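PDB 3R9T: EchA1_1 from Mycobacterium avium subsp. paratuberculosis, which probably hydrates enoyl-CoA thioesters to (3S)-3-hydroxyacyl-CoA in fatty acid metabolism, as a member of the enoyl-CoA hydratase/isomerase family. Local coordinates for residues Asn31-Ala36 / Trp90-Tyr95. Sequence-based numbering, arbitrary orientation.
Sequences NAINAA and WGFAGY
At the pocket of this crotonase-fold enzyme, I33, in the turn leading into helix 35-50, packs on F92 and A93 of the loop between helix 73-77 and strand 104-108. No hydrogen bond joins the two segments; the contact between them is wholly apolar. The closest approach is I33 CG1 to F92 CZ, 3.4 Å. I33 CG2 lies over one face of the F92 ring, 4.2 Å from its centroid and 16° off the normal, which meets the criteria for a CH-pi contact. With CG anti to the backbone N (chi1 -176°), the F92 ring reaches out from its loop to lie against I33. F92 also touches A71 and A147, and its side chain comes within about 4 Å of the bound benzoic acid, whose pocket includes A147; I33 therefore meets a ring that borders the ligand. Backbone hydrogen bonds of I33 with G70 and D72 tie this turn to the loop before helix 73-77. Within 90-95, G94 N bonds to G91 O and Y95 N to F92 O (3.1 Å), folding the loop into successive turns. The A93 methyl CB meets both branches of the isoleucine, I33 CG2 at 3.9 Å and I33 CD1 at 4.0 Å.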
loop_
_atom_site.group_PDB
_atom_site.type_symbol
_atom_site.label_atom_id
_atom_site.label_comp_id
_atom_site.label_asym_id
_atom_site.label_seq_id
_atom_site.Cartn_x
_atom_site.Cartn_y
_atom_site.Cartn_z
ATOM N N ASN B 31 6.327 -9.212 29.376
ATOM C CA ASN B 31 7.141 -8.247 28.656
ATOM C C ASN B 31 6.336 -7.029 28.227
ATOM O O ASN B 31 6.619 -6.426 27.194
ATOM C CB ASN B 31 7.860 -8.925 27.476
ATOM C CG ASN B 31 8.991 -9.843 27.934
ATOM O OD1 ASN B 31 9.733 -9.520 28.865
ATOM N ND2 ASN B 31 9.126 -10.989 27.281
ATOM N N ALA B 32 5.350 -6.661 29.046
ATOM C CA ALA B 32 4.554 -5.465 28.814
ATOM C C ALA B 32 5.414 -4.218 28.971
ATOM O O ALA B 32 6.361 -4.183 29.761
ATOM C CB ALA B 32 3.342 -5.420 29.764
ATOM N N ILE B 33 5.076 -3.196 28.200
ATOM C CA ILE B 33 5.854 -1.963 28.183
ATOM C C ILE B 33 5.484 -1.037 29.324
ATOM O O ILE B 33 4.323 -0.668 29.492
ATOM C CB ILE B 33 5.668 -1.178 26.884
ATOM C CG1 ILE B 33 6.013 -2.051 25.685
ATOM C CG2 ILE B 33 6.568 0.069 26.871
ATOM C CD1 ILE B 33 7.417 -2.665 25.734
ATOM N N ASN B 34 6.500 -0.646 30.084
ATOM C CA ASN B 34 6.402 0.476 31.004
ATOM C C ASN B 34 7.606 1.415 30.807
ATOM O O ASN B 34 8.476 1.177 29.952
ATOM C CB ASN B 34 6.329 -0.033 32.455
ATOM C CG ASN B 34 7.613 -0.713 32.911
ATOM O OD1 ASN B 34 8.624 -0.700 32.212
ATOM N ND2 ASN B 34 7.574 -1.316 34.094
ATOM N N ALA B 35 7.666 2.470 31.617
ATOM C CA ALA B 35 8.768 3.442 31.533
ATOM C C ALA B 35 10.177 2.829 31.648
ATOM O O ALA B 35 11.101 3.283 30.976
ATOM C CB ALA B 35 8.581 4.547 32.575
ATOM N N ALA B 36 10.342 1.816 32.498
ATOM C CA ALA B 36 11.636 1.142 32.662
ATOM C C ALA B 36 12.091 0.420 31.373
ATOM O O ALA B 36 13.266 0.466 30.999
ATOM C CB ALA B 36 11.578 0.162 33.836
ATOM N N TRP B 90 10.416 9.985 21.589
ATOM C CA TRP B 90 10.629 8.632 21.032
ATOM C C TRP B 90 9.389 7.738 21.107
ATOM O O TRP B 90 9.368 6.631 20.555
ATOM C CB TRP B 90 11.781 7.918 21.742
ATOM C CG TRP B 90 13.131 8.525 21.494
ATOM C CD1 TRP B 90 13.476 9.390 20.498
ATOM C CD2 TRP B 90 14.318 8.299 22.255
ATOM N NE1 TRP B 90 14.805 9.721 20.597
ATOM C CE2 TRP B 90 15.347 9.057 21.663
ATOM C CE3 TRP B 90 14.617 7.508 23.371
ATOM C CZ2 TRP B 90 16.650 9.058 22.156
ATOM C CZ3 TRP B 90 15.903 7.509 23.857
ATOM C CH2 TRP B 90 16.906 8.283 23.260
ATOM N N GLY B 91 8.370 8.209 21.818
ATOM C CA GLY B 91 7.132 7.467 21.985
ATOM C C GLY B 91 7.236 6.175 22.775
ATOM O O GLY B 91 8.199 5.927 23.520
ATOM N N PHE B 92 6.226 5.341 22.562
ATOM C CA PHE B 92 6.034 4.066 23.244
ATOM C C PHE B 92 7.263 3.180 23.150
ATOM O O PHE B 92 7.815 3.008 22.072
ATOM C CB PHE B 92 4.835 3.395 22.594
ATOM C CG PHE B 92 4.410 2.106 23.215
ATOM C CD1 PHE B 92 3.558 2.105 24.319
ATOM C CD2 PHE B 92 4.735 0.897 22.620
ATOM C CE1 PHE B 92 3.104 0.921 24.853
ATOM C CE2 PHE B 92 4.284 -0.286 23.149
ATOM C CZ PHE B 92 3.462 -0.273 24.281
ATOM N N ALA B 93 7.716 2.689 24.304
ATOM C CA ALA B 93 8.862 1.774 24.434
ATOM C C ALA B 93 10.191 2.434 24.076
ATOM O O ALA B 93 11.192 1.756 23.908
ATOM C CB ALA B 93 8.647 0.460 23.606
ATOM N N GLY B 94 10.195 3.760 23.955
ATOM C CA GLY B 94 11.360 4.476 23.440
ATOM C C GLY B 94 11.716 4.064 22.027
ATOM O O GLY B 94 12.855 4.230 21.612
ATOM N N TYR B 95 10.725 3.578 21.281
ATOM C CA TYR B 95 10.970 2.822 20.044
ATOM C C TYR B 95 10.135 3.249 18.839
ATOM O O TYR B 95 10.670 3.369 17.750
ATOM C CB TYR B 95 10.725 1.329 20.306
ATOM C CG TYR B 95 11.195 0.369 19.222
ATOM C CD1 TYR B 95 12.500 -0.107 19.215
ATOM C CD2 TYR B 95 10.330 -0.093 18.227
ATOM C CE1 TYR B 95 12.949 -0.985 18.260
ATOM C CE2 TYR B 95 10.782 -0.969 17.236
ATOM C CZ TYR B 95 12.091 -1.449 17.287
ATOM O OH TYR B 95 12.592 -2.314 16.335
#